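Local coordinates for protein type III effector HopU1 (Pseudomonas syringae pv. tomato, PDB 3U0J) that probably transfers ADP-ribose from NAD+ to arginine side chains of target proteins, as a bacterial effector acting against an RNA-binding protein in plant immunity, at residues K75-R78 / E83-D86; P89-A94 / S152-R157; A228-S233 / E239-L244. All coordinates share one frame; numbering follows the deposited sequence.

Contact 1: residues K75-R78 / E83-D86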
ATOM      1  N   LYS A  75       2.815  20.801 -14.422  1.00 22.21           N
ATOM      2  CA  LYS A  75       1.523  21.156 -14.974  1.00 20.21           C
ATOM      3  C   LYS A  75       0.955  20.093 -15.930  1.00 23.43           C
ATOM      4  O   LYS A  75      -0.276  19.918 -16.004  1.00 24.45           O
ATOM      5  CB  LYS A  75       1.624  22.553 -15.598  1.00 18.62           C
ATOM      6  CG  LYS A  75       0.888  22.785 -16.886  1.00 21.67           C
ATOM      7  CD  LYS A  75       1.803  22.604 -18.103  1.00 24.48           C
ATOM      8  CE  LYS A  75       0.974  22.619 -19.408  1.00 39.92           C
ATOM      9  NZ  LYS A  75       1.785  22.670 -20.681  1.00 47.95           N
ATOM     10  N   HIS A  76       1.837  19.364 -16.621  1.00 22.73           N
ATOM     11  CA  HIS A  76       1.430  18.259 -17.516  1.00 23.80           C
ATOM     12  C   HIS A  76       0.911  17.028 -16.783  1.00 22.79           C
ATOM     13  O   HIS A  76       0.230  16.204 -17.381  1.00 21.70           O
ATOM     14  CB  HIS A  76       2.580  17.807 -18.442  1.00 24.89           C
ATOM     15  CG  HIS A  76       3.203  18.921 -19.227  1.00 33.92           C
ATOM     16  ND1 HIS A  76       4.330  19.598 -18.798  1.00 38.20           N
ATOM     17  CD2 HIS A  76       2.850  19.487 -20.407  1.00 30.04           C
ATOM     18  CE1 HIS A  76       4.647  20.529 -19.681  1.00 34.92           C
ATOM     19  NE2 HIS A  76       3.765  20.485 -20.666  1.00 38.69           N
ATOM     20  N   PHE A  77       1.247  16.881 -15.504  1.00 22.40           N
ATOM     21  CA  PHE A  77       0.880  15.669 -14.793  1.00 21.20           C
ATOM     22  C   PHE A  77      -0.626  15.523 -14.629  1.00 21.23           C
ATOM     23  O   PHE A  77      -1.189  14.484 -14.937  1.00 24.13           O
ATOM     24  CB  PHE A  77       1.566  15.572 -13.437  1.00 22.32           C
ATOM     25  CG  PHE A  77       1.226  14.311 -12.697  1.00 22.51           C
ATOM     26  CD1 PHE A  77       1.733  13.092 -13.120  1.00 17.29           C
ATOM     27  CD2 PHE A  77       0.366  14.339 -11.599  1.00 22.91           C
ATOM     28  CE1 PHE A  77       1.408  11.920 -12.452  1.00 17.10           C
ATOM     29  CE2 PHE A  77       0.031  13.166 -10.923  1.00 19.18           C
ATOM     30  CZ  PHE A  77       0.556  11.955 -11.353  1.00 18.10           C
ATOM     31  N   ARG A  78      -1.275  16.567 -14.146  1.00 19.54           N
ATOM     32  CA  ARG A  78      -2.717  16.529 -13.967  1.00 22.60           C
ATOM     33  C   ARG A  78      -3.469  16.636 -15.301  1.00 22.98           C
ATOM     34  O   ARG A  78      -4.668  16.344 -15.392  1.00 21.14           O
ATOM     35  CB  ARG A  78      -3.152  17.611 -12.961  1.00 22.46           C
ATOM     36  CG  ARG A  78      -2.988  17.154 -11.502  1.00 26.08           C
ATOM     37  CD  ARG A  78      -2.820  18.281 -10.473  1.00 23.51           C
ATOM     38  NE  ARG A  78      -2.282  17.743  -9.232  1.00 19.58           N
ATOM     39  CZ  ARG A  78      -1.018  17.344  -9.101  1.00 23.23           C
ATOM     40  NH1 ARG A  78      -0.202  17.449 -10.138  1.00 24.70           N
ATOM     41  NH2 ARG A  78      -0.561  16.843  -7.953  1.00 19.52           N
ATOM     42  N   GLU A  83      -7.477  12.392 -12.756  1.00 20.74           N
ATOM     43  CA  GLU A  83      -7.901  11.964 -11.413  1.00 17.60           C
ATOM     44  C   GLU A  83      -7.140  12.731 -10.338  1.00 18.50           C
ATOM     45  O   GLU A  83      -7.607  12.872  -9.219  1.00 20.01           O
ATOM     46  CB  GLU A  83      -7.661  10.474 -11.160  1.00 18.90           C
ATOM     47  CG  GLU A  83      -7.589   9.617 -12.382  1.00 27.42           C
ATOM     48  CD  GLU A  83      -6.204   9.595 -12.972  1.00 28.55           C
ATOM     49  OE1 GLU A  83      -5.356   8.792 -12.471  1.00 25.82           O
ATOM     50  OE2 GLU A  83      -5.985  10.372 -13.940  1.00 22.51           O
ATOM     51  N   TYR A  84      -5.951  13.207 -10.674  1.00 18.20           N
ATOM     52  CA  TYR A  84      -5.110  13.879  -9.709  1.00 17.65           C
ATOM     53  C   TYR A  84      -5.391  15.365  -9.620  1.00 19.56           C
ATOM     54  O   TYR A  84      -4.672  16.092  -8.925  1.00 19.65           O
ATOM     55  CB  TYR A  84      -3.642  13.628 -10.024  1.00 16.61           C
ATOM     56  CG  TYR A  84      -3.244  12.202  -9.729  1.00 17.71           C
ATOM     57  CD1 TYR A  84      -2.739  11.841  -8.482  1.00 16.67           C
ATOM     58  CD2 TYR A  84      -3.392  11.212 -10.686  1.00 17.80           C
ATOM     59  CE1 TYR A  84      -2.386  10.544  -8.205  1.00 15.40           C
ATOM     60  CE2 TYR A  84      -3.026   9.913 -10.420  1.00 19.65           C
ATOM     61  CZ  TYR A  84      -2.535   9.578  -9.177  1.00 18.07           C
ATOM     62  OH  TYR A  84      -2.198   8.268  -8.913  1.00 18.76           O
ATOM     63  N   ARG A  85      -6.458  15.804 -10.283  1.00 20.67           N
ATOM     64  CA  ARG A  85      -6.784  17.231 -10.375  1.00 21.38           C
ATOM     65  C   ARG A  85      -6.729  17.902  -9.029  1.00 19.19           C
ATOM     66  O   ARG A  85      -6.103  18.941  -8.881  1.00 17.19           O
ATOM     67  CB  ARG A  85      -8.166  17.442 -10.968  1.00 23.50           C
ATOM     68  CG  ARG A  85      -8.486  18.895 -11.243  1.00 27.97           C
ATOM     69  CD  ARG A  85      -9.922  19.050 -11.724  1.00 30.91           C
ATOM     70  NE  ARG A  85     -10.367  20.444 -11.679  1.00 39.60           N
ATOM     71  CZ  ARG A  85     -10.298  21.303 -12.698  1.00 37.97           C
ATOM     72  NH1 ARG A  85      -9.795  20.929 -13.887  1.00 22.15           N
ATOM     73  NH2 ARG A  85     -10.743  22.545 -12.515  1.00 39.12           N
ATOM     74  N   ASP A  86      -7.391  17.296  -8.051  1.00 19.17           N
ATOM     75  CA  ASP A  86      -7.410  17.816  -6.688  1.00 18.63           C
ATOM     76  C   ASP A  86      -6.635  16.954  -5.715  1.00 19.81           C
ATOM     77  O   ASP A  86      -7.049  16.778  -4.574  1.00 22.74           O
ATOM     78  CB  ASP A  86      -8.842  17.959  -6.209  1.00 15.93           C
ATOM     79  CG  ASP A  86      -9.639  18.850  -7.103  1.00 25.37           C
ATOM     80  OD1 ASP A  86     -10.573  18.340  -7.758  1.00 39.27           O
ATOM     81  OD2 ASP A  86      -9.297  20.049  -7.196  1.00 27.38           O
TER

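Contact 2: residues P89-A94 / S152-R157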
ATOM      1  N   PRO A  89       0.797  17.336  -4.639  1.00 15.87           N
ATOM      2  CA  PRO A  89       2.090  16.721  -4.951  1.00 12.52           C
ATOM      3  C   PRO A  89       2.644  15.941  -3.760  1.00 13.37           C
ATOM      4  O   PRO A  89       3.274  14.894  -3.923  1.00 13.05           O
ATOM      5  CB  PRO A  89       2.975  17.918  -5.253  1.00 12.76           C
ATOM      6  CG  PRO A  89       2.044  18.949  -5.751  1.00 19.24           C
ATOM      7  CD  PRO A  89       0.776  18.770  -4.969  1.00 18.04           C
ATOM      8  N   GLU A  90       2.408  16.449  -2.562  1.00 13.41           N
ATOM      9  CA  GLU A  90       2.845  15.744  -1.369  1.00 13.93           C
ATOM     10  C   GLU A  90       2.169  14.367  -1.312  1.00 14.43           C
ATOM     11  O   GLU A  90       2.764  13.397  -0.852  1.00 15.54           O
ATOM     12  CB  GLU A  90       2.576  16.580  -0.101  1.00 12.13           C
ATOM     13  CG  GLU A  90       3.401  17.874  -0.006  1.00 13.09           C
ATOM     14  CD  GLU A  90       2.803  19.085  -0.770  1.00 16.28           C
ATOM     15  OE1 GLU A  90       1.867  18.917  -1.587  1.00 15.55           O
ATOM     16  OE2 GLU A  90       3.280  20.220  -0.546  1.00 16.12           O
ATOM     17  N   GLU A  91       0.942  14.275  -1.810  1.00 12.84           N
ATOM     18  CA  GLU A  91       0.221  13.010  -1.782  1.00 13.35           C
ATOM     19  C   GLU A  91       0.732  12.065  -2.857  1.00 13.37           C
ATOM     20  O   GLU A  91       0.974  10.877  -2.608  1.00 12.44           O
ATOM     21  CB  GLU A  91      -1.284  13.240  -1.900  1.00 12.07           C
ATOM     22  CG  GLU A  91      -1.903  13.654  -0.587  1.00 13.61           C
ATOM     23  CD  GLU A  91      -3.089  14.590  -0.727  1.00 17.05           C
ATOM     24  OE1 GLU A  91      -3.344  15.082  -1.850  1.00 21.60           O
ATOM     25  OE2 GLU A  91      -3.777  14.827   0.292  1.00 16.50           O
ATOM     26  N   CYS A  92       0.924  12.590  -4.057  1.00 14.75           N
ATOM     27  CA  CYS A  92       1.533  11.767  -5.098  1.00 17.68           C
ATOM     28  C   CYS A  92       2.846  11.193  -4.594  1.00 14.55           C
ATOM     29  O   CYS A  92       3.093  10.000  -4.723  1.00 14.82           O
ATOM     30  CB  CYS A  92       1.757  12.573  -6.369  1.00 16.55           C
ATOM     31  SG  CYS A  92       0.217  13.062  -7.124  1.00 18.16           S
ATOM     32  N   SER A  93       3.668  12.055  -4.000  1.00 14.21           N
ATOM     33  CA  SER A  93       4.984  11.668  -3.489  1.00 15.78           C
ATOM     34  C   SER A  93       4.895  10.574  -2.423  1.00 16.12           C
ATOM     35  O   SER A  93       5.719   9.660  -2.387  1.00 14.54           O
ATOM     36  CB  SER A  93       5.729  12.890  -2.928  1.00 13.92           C
ATOM     37  OG  SER A  93       5.865  13.897  -3.912  1.00 14.29           O
ATOM     38  N   ALA A  94       3.900  10.677  -1.547  1.00 16.51           N
ATOM     39  CA  ALA A  94       3.723   9.682  -0.516  1.00 12.42           C
ATOM     40  C   ALA A  94       3.391   8.345  -1.188  1.00 15.83           C
ATOM     41  O   ALA A  94       3.944   7.309  -0.825  1.00 16.05           O
ATOM     42  CB  ALA A  94       2.655  10.099   0.437  1.00 10.18           C
ATOM     43  N   SER A 152      -2.771   8.080   3.602  1.00 14.11           N
ATOM     44  CA  SER A 152      -4.199   7.941   3.813  1.00 14.02           C
ATOM     45  C   SER A 152      -4.957   9.009   3.030  1.00 14.23           C
ATOM     46  O   SER A 152      -5.880   8.703   2.291  1.00 15.85           O
ATOM     47  CB  SER A 152      -4.538   8.026   5.293  1.00 16.30           C
ATOM     48  OG  SER A 152      -4.012   6.926   6.008  1.00 19.17           O
ATOM     49  N   SER A 153      -4.554  10.263   3.181  1.00 13.60           N
ATOM     50  CA  SER A 153      -5.212  11.344   2.457  1.00 17.41           C
ATOM     51  C   SER A 153      -5.176  11.088   0.957  1.00 17.23           C
ATOM     52  O   SER A 153      -6.176  11.264   0.275  1.00 14.65           O
ATOM     53  CB  SER A 153      -4.571  12.698   2.773  1.00 16.67           C
ATOM     54  OG  SER A 153      -5.227  13.754   2.087  1.00 15.75           O
ATOM     55  N   ALA A 154      -4.023  10.664   0.450  1.00 16.12           N
ATOM     56  CA  ALA A 154      -3.889  10.431  -0.974  1.00 15.19           C
ATOM     57  C   ALA A 154      -4.949   9.453  -1.434  1.00 17.37           C
ATOM     58  O   ALA A 154      -5.683   9.722  -2.396  1.00 17.50           O
ATOM     59  CB  ALA A 154      -2.523   9.908  -1.306  1.00 14.00           C
ATOM     60  N   LEU A 155      -5.027   8.314  -0.754  1.00 15.34           N
ATOM     61  CA  LEU A 155      -5.979   7.297  -1.163  1.00 14.06           C
ATOM     62  C   LEU A 155      -7.399   7.839  -1.046  1.00 15.84           C
ATOM     63  O   LEU A 155      -8.246   7.525  -1.863  1.00 17.95           O
ATOM     64  CB  LEU A 155      -5.813   6.025  -0.345  1.00 12.32           C
ATOM     65  CG  LEU A 155      -4.394   5.468  -0.180  1.00 15.92           C
ATOM     66  CD1 LEU A 155      -4.430   4.138   0.561  1.00 14.09           C
ATOM     67  CD2 LEU A 155      -3.647   5.317  -1.503  1.00 13.40           C
ATOM     68  N   ASN A 156      -7.663   8.666  -0.045  1.00 15.25           N
ATOM     69  CA  ASN A 156      -9.003   9.212   0.109  1.00 17.94           C
ATOM     70  C   ASN A 156      -9.380  10.143  -1.055  1.00 21.30           C
ATOM     71  O   ASN A 156     -10.445   9.966  -1.660  1.00 20.36           O
ATOM     72  CB  ASN A 156      -9.201   9.886   1.481  1.00 20.30           C
ATOM     73  CG  ASN A 156      -9.536   8.883   2.600  1.00 21.70           C
ATOM     74  OD1 ASN A 156     -10.074   7.819   2.344  1.00 22.73           O
ATOM     75  ND2 ASN A 156      -9.231   9.244   3.845  1.00 21.66           N
ATOM     76  N   ARG A 157      -8.511  11.119  -1.360  1.00 20.07           N
ATOM     77  CA  ARG A 157      -8.662  12.009  -2.512  1.00 14.82           C
ATOM     78  C   ARG A 157      -8.948  11.197  -3.778  1.00 18.85           C
ATOM     79  O   ARG A 157      -9.830  11.536  -4.551  1.00 20.75           O
ATOM     80  CB  ARG A 157      -7.367  12.783  -2.759  1.00 21.77           C
ATOM     81  CG  ARG A 157      -7.312  14.262  -2.381  1.00 21.16           C
ATOM     82  CD  ARG A 157      -7.419  14.396  -0.930  1.00 18.13           C
ATOM     83  NE  ARG A 157      -6.622  15.445  -0.280  1.00 19.78           N
ATOM     84  CZ  ARG A 157      -7.117  16.613   0.134  1.00 19.16           C
ATOM     85  NH1 ARG A 157      -8.370  16.949  -0.145  1.00 14.56           N
ATOM     86  NH2 ARG A 157      -6.356  17.455   0.808  1.00 17.17           N
TER

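Contact 3: residues A228-S233 / E239-L244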
ATOM      1  N   ALA A 228      -8.079   2.127  -4.116  1.00 16.21           N
ATOM      2  CA  ALA A 228      -7.435   3.247  -4.776  1.00 16.43           C
ATOM      3  C   ALA A 228      -6.519   2.826  -5.914  1.00 16.33           C
ATOM      4  O   ALA A 228      -5.589   2.041  -5.735  1.00 18.73           O
ATOM      5  CB  ALA A 228      -6.689   4.095  -3.760  1.00 16.95           C
ATOM      6  N   ASP A 229      -6.789   3.346  -7.097  1.00 16.52           N
ATOM      7  CA  ASP A 229      -5.926   3.081  -8.224  1.00 18.07           C
ATOM      8  C   ASP A 229      -4.850   4.151  -8.212  1.00 20.08           C
ATOM      9  O   ASP A 229      -5.103   5.303  -8.554  1.00 19.37           O
ATOM     10  CB  ASP A 229      -6.709   3.118  -9.519  1.00 19.46           C
ATOM     11  CG  ASP A 229      -5.834   2.939 -10.723  1.00 26.67           C
ATOM     12  OD1 ASP A 229      -4.619   2.743 -10.521  1.00 24.17           O
ATOM     13  OD2 ASP A 229      -6.354   2.992 -11.867  1.00 32.43           O
ATOM     14  N   ILE A 230      -3.657   3.749  -7.790  1.00 17.43           N
ATOM     15  CA  ILE A 230      -2.523   4.634  -7.618  1.00 18.11           C
ATOM     16  C   ILE A 230      -1.491   4.442  -8.734  1.00 21.66           C
ATOM     17  O   ILE A 230      -0.359   4.937  -8.658  1.00 19.26           O
ATOM     18  CB  ILE A 230      -1.819   4.302  -6.303  1.00 20.40           C
ATOM     19  CG1 ILE A 230      -1.327   2.845  -6.345  1.00 16.02           C
ATOM     20  CG2 ILE A 230      -2.748   4.568  -5.109  1.00 15.08           C
ATOM     21  CD1 ILE A 230      -0.321   2.510  -5.311  1.00 13.08           C
ATOM     22  N   SER A 231      -1.866   3.701  -9.766  1.00 20.91           N
ATOM     23  CA  SER A 231      -0.927   3.433 -10.841  1.00 23.50           C
ATOM     24  C   SER A 231      -0.315   4.720 -11.404  1.00 20.76           C
ATOM     25  O   SER A 231       0.806   4.709 -11.885  1.00 21.19           O
ATOM     26  CB  SER A 231      -1.590   2.624 -11.944  1.00 20.30           C
ATOM     27  OG  SER A 231      -2.716   3.310 -12.444  1.00 22.53           O
ATOM     28  N   GLY A 232      -1.039   5.828 -11.327  1.00 17.13           N
ATOM     29  CA  GLY A 232      -0.512   7.092 -11.823  1.00 19.89           C
ATOM     30  C   GLY A 232       0.670   7.643 -11.037  1.00 17.15           C
ATOM     31  O   GLY A 232       1.560   8.264 -11.602  1.00 16.58           O
ATOM     32  N   SER A 233       0.669   7.399  -9.732  1.00 18.33           N
ATOM     33  CA  SER A 233       1.700   7.879  -8.827  1.00 16.46           C
ATOM     34  C   SER A 233       2.737   6.835  -8.496  1.00 16.99           C
ATOM     35  O   SER A 233       3.760   7.149  -7.904  1.00 15.67           O
ATOM     36  CB  SER A 233       1.055   8.267  -7.512  1.00 18.50           C
ATOM     37  OG  SER A 233       0.426   9.517  -7.634  1.00 29.69           O
ATOM     38  N   GLU A 239       2.793  -2.177 -12.906  1.00 33.61           N
ATOM     39  CA  GLU A 239       2.347  -3.150 -11.918  1.00 33.52           C
ATOM     40  C   GLU A 239       0.827  -3.043 -11.726  1.00 30.50           C
ATOM     41  O   GLU A 239       0.218  -3.922 -11.137  1.00 30.02           O
ATOM     42  CB  GLU A 239       3.106  -2.990 -10.587  1.00 34.69           C
ATOM     43  CG  GLU A 239       4.523  -3.585 -10.579  1.00 39.51           C
ATOM     44  CD  GLU A 239       5.430  -3.033  -9.447  1.00 59.01           C
ATOM     45  OE1 GLU A 239       4.960  -2.204  -8.623  1.00 52.77           O
ATOM     46  OE2 GLU A 239       6.626  -3.425  -9.386  1.00 55.30           O
ATOM     47  N   GLU A 240       0.230  -1.967 -12.238  1.00 30.02           N
ATOM     48  CA  GLU A 240      -1.227  -1.770 -12.241  1.00 31.93           C
ATOM     49  C   GLU A 240      -1.889  -1.992 -10.887  1.00 33.69           C
ATOM     50  O   GLU A 240      -2.927  -2.661 -10.806  1.00 35.25           O
ATOM     51  CB  GLU A 240      -1.914  -2.663 -13.276  1.00 34.56           C
ATOM     52  CG  GLU A 240      -1.729  -2.234 -14.725  1.00 42.31           C
ATOM     53  CD  GLU A 240      -2.762  -2.871 -15.671  1.00 53.16           C
ATOM     54  OE1 GLU A 240      -3.810  -3.374 -15.184  1.00 51.00           O
ATOM     55  OE2 GLU A 240      -2.533  -2.854 -16.908  1.00 47.38           O
ATOM     56  N   GLU A 241      -1.316  -1.414  -9.835  1.00 27.81           N
ATOM     57  CA  GLU A 241      -1.787  -1.678  -8.485  1.00 24.46           C
ATOM     58  C   GLU A 241      -2.980  -0.855  -7.958  1.00 22.01           C
ATOM     59  O   GLU A 241      -3.187   0.300  -8.307  1.00 20.18           O
ATOM     60  CB  GLU A 241      -0.629  -1.652  -7.496  1.00 21.45           C
ATOM     61  CG  GLU A 241       0.292  -0.513  -7.680  1.00 30.52           C
ATOM     62  CD  GLU A 241       1.621  -0.730  -6.969  1.00 44.10           C
ATOM     63  OE1 GLU A 241       2.660  -0.460  -7.636  1.00 41.41           O
ATOM     64  OE2 GLU A 241       1.617  -1.169  -5.769  1.00 33.19           O
ATOM     65  N   ILE A 242      -3.765  -1.516  -7.118  1.00 20.55           N
ATOM     66  CA  ILE A 242      -4.834  -0.914  -6.360  1.00 17.59           C
ATOM     67  C   ILE A 242      -4.413  -1.041  -4.893  1.00 18.81           C
ATOM     68  O   ILE A 242      -3.978  -2.122  -4.478  1.00 17.01           O
ATOM     69  CB  ILE A 242      -6.111  -1.712  -6.574  1.00 17.22           C
ATOM     70  CG1 ILE A 242      -6.458  -1.778  -8.060  1.00 19.24           C
ATOM     71  CG2 ILE A 242      -7.236  -1.121  -5.782  1.00 18.69           C
ATOM     72  CD1 ILE A 242      -6.582  -0.432  -8.699  1.00 25.86           C
ATOM     73  N   MET A 243      -4.506   0.050  -4.120  1.00 15.64           N
ATOM     74  CA  MET A 243      -4.058   0.066  -2.715  1.00 14.61           C
ATOM     75  C   MET A 243      -5.273   0.298  -1.814  1.00 18.68           C
ATOM     76  O   MET A 243      -6.188   1.034  -2.196  1.00 19.89           O
ATOM     77  CB  MET A 243      -2.985   1.155  -2.503  1.00 13.35           C
ATOM     78  CG  MET A 243      -2.339   1.235  -1.092  1.00 16.19           C
ATOM     79  SD  MET A 243      -0.950   2.413  -0.911  1.00  6.71           S
ATOM     80  CE  MET A 243       0.364   1.544  -1.736  1.00 12.83           C
ATOM     81  N   LEU A 244      -5.315  -0.351  -0.648  1.00 16.15           N
ATOM     82  CA  LEU A 244      -6.437  -0.166   0.281  1.00 14.31           C
ATOM     83  C   LEU A 244      -6.037   0.687   1.465  1.00 15.54           C
ATOM     84  O   LEU A 244      -4.889   0.670   1.866  1.00 19.50           O
ATOM     85  CB  LEU A 244      -6.942  -1.504   0.818  1.00 16.30           C
ATOM     86  CG  LEU A 244      -7.734  -2.425  -0.111  1.00 18.04           C
ATOM     87  CD1 LEU A 244      -8.478  -1.596  -1.109  1.00 22.04           C
ATOM     88  CD2 LEU A 244      -6.799  -3.331  -0.843  1.00 22.31           C
TER

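Contact 1: residues K75-R78 / E83-D86
Arg-78 and Tyr-84 carry this contact, in which the chain leaves helix 75-80, turns through a short 3-10 segment and folds back over the helix before helix 89-99 begins. The Arg-78 side chain sets out with CG anti to its own carbonyl carbon (chi1 -83°), and from CB it runs extended to NE along the backbone of Tyr-84 and Arg-85. CG is the first atom to meet the returning chain, lying 3.9 Å from Tyr-84 CB and closer to the carbonyl oxygen of the same residue. The next carbon, CD, approaches two successive carbonyls, with Tyr-84 O at 3.3 Å and Arg-85 O at 3.7 Å. NE comes within 2.9 Å of Tyr-84 O, obliquely to the guanidinium plane, whereas Arg-85 O lies at the edge of the group. At the tip, NH2 is hydrogen-bonded to Val-87 O and NH1 to Phe-72 O. These two bonds fix the rotation of the guanidinium and tie together, through a single side chain, backbone that precedes and follows helix 75-80 in the chain.

Beside this polar arm, Phe-77 and Tyr-84 form an apolar pair. Phe-77 places its CG anti to the backbone N (chi1 -179°), which carries the ring out to the tyrosine: CE2 sits over one face of the Tyr-84 ring, displaced toward the rim, 3.6 Å from Tyr-84 CG. The rings meet obliquely, with centroids 5.1 Å apart and planes inclined by 56°. Phe-72 packs edge-to-face with Phe-77, and His-81 also meets its ring. The contact thus closes the connection between helices 75-80 and 89-99 at the periphery of the chain, where Phe-77, Arg-78 and Tyr-84 all rest against Cys-92 of helix 89-99, and Arg-78 also touches Pro-89 at its start.

Contact 2: residues P89-A94 / S152-R157
A polar cluster built on the buried Glu-91 joins two helices of the helical part of this ADP-ribosyltransferase, 89-99 and 145-162. The two run steeply across each other, with axes of the short segments 8.7 Å apart and their directions 107° from parallel. Where they come together, Glu-91 lies against Ala-154: its CB is 3.6 Å from Ala-154 CB, and the small methyl lets the glutamate stem run close to the backbone of helix 145-162. Glu-91 CG stands anti to the carbonyl carbon, and a bend at the next bond turns the carboxylate toward Ser-153 and Arg-157, one helical turn apart.

Both bonds across the interface end on the same oxygen. Ser-153 OG donates to Glu-91 OE2 from its anti side, while Arg-157 NE, at 3.0 Å on the syn side, donates a nearly straight hydrogen bond (174° at the hydrogen), part of a salt bridge. Both donors stand well out of the carboxylate plane, on the same face of it. OE2 has a further partner in Ser-39 OG, so three polar groups grip it. Ser-39, just ahead of helix 41-52, also bonds Ser-153 OG through its backbone N and Arg-157 NH2 through its hydroxyl, closing the network. Glu-91 OE1 is held by Tyr-88 N, at the N-terminal end of helix 89-99, whose dipole would probably favour the negative charge there. The carboxylate and guanidinium planes are strongly inclined to each other, yet OE2 lies only 2° out of the guanidinium plane, directly in front of Arg-157 NE.

Contact 3: residues A228-S233 / E239-L244
An antiparallel beta hairpin pairs Ala-228 with Met-243 and Asp-229 with Ile-242, and its connection probably corresponds to the ARTT loop of ADP-ribosyltransferases; Glu-239 and Glu-241 fit the family's E-X-E motif. Ala-228 and Met-243 form a hydrogen-bonded pair, with Ala-228 N to Met-243 O at 2.9 Å and Met-243 N to Ala-228 O at 2.8 Å. The next pair, Asp-229 and Ile-242, is non-hydrogen-bonded; there Ile-242 CD1 packs 3.6 Å from Asp-229 CB.

Beyond it the first strand turns away in an Asx turn: Asp-229 OD1 accepts Ser-231 N at 3.0 Å and Ser-231 OG as well, while OD2 makes a salt bridge to Arg-202. Ile-230, with CG1 between its backbone N and carbonyl carbon (chi1 60°), sends CD1 across to Met-243 CE at 3.8 Å and Glu-241 CG at 3.9 Å. The Glu-241 carboxylate is held by Ser-234 and, weakly, by Ser-199, an arrangement consistent with the R-S-E class.

Strand 241-243 is the middle one of three, flanked by 199-201. Ile-230 and Met-243 pack on Leu-155 of helix 145-162, Ile-230 also on helix 89-99, and Ile-242 on strand 218-224.

How the contacts relate
The three contacts run in series along the chain and step inward: contact 1 is partly buried at the periphery, its centre about 21 Å from the centre of the chain, whereas contacts 2 and 3 are buried, with contact 3 the most central. Helix 89-99 is common ground, since Cys-92 also touches Ser-233 of contact 3, and helix 145-162 of contact 2 backs the hairpin of contact 3. Tyr-84 OH of contact 1 probably hydrogen-bonds Ser-233 OG. Their chemistry differs accordingly: aromatic rings and an arginine reaching backbone carbonyls in contact 1, an ion pair on a buried glutamate, with serines, in contact 2, strand pairing in contact 3.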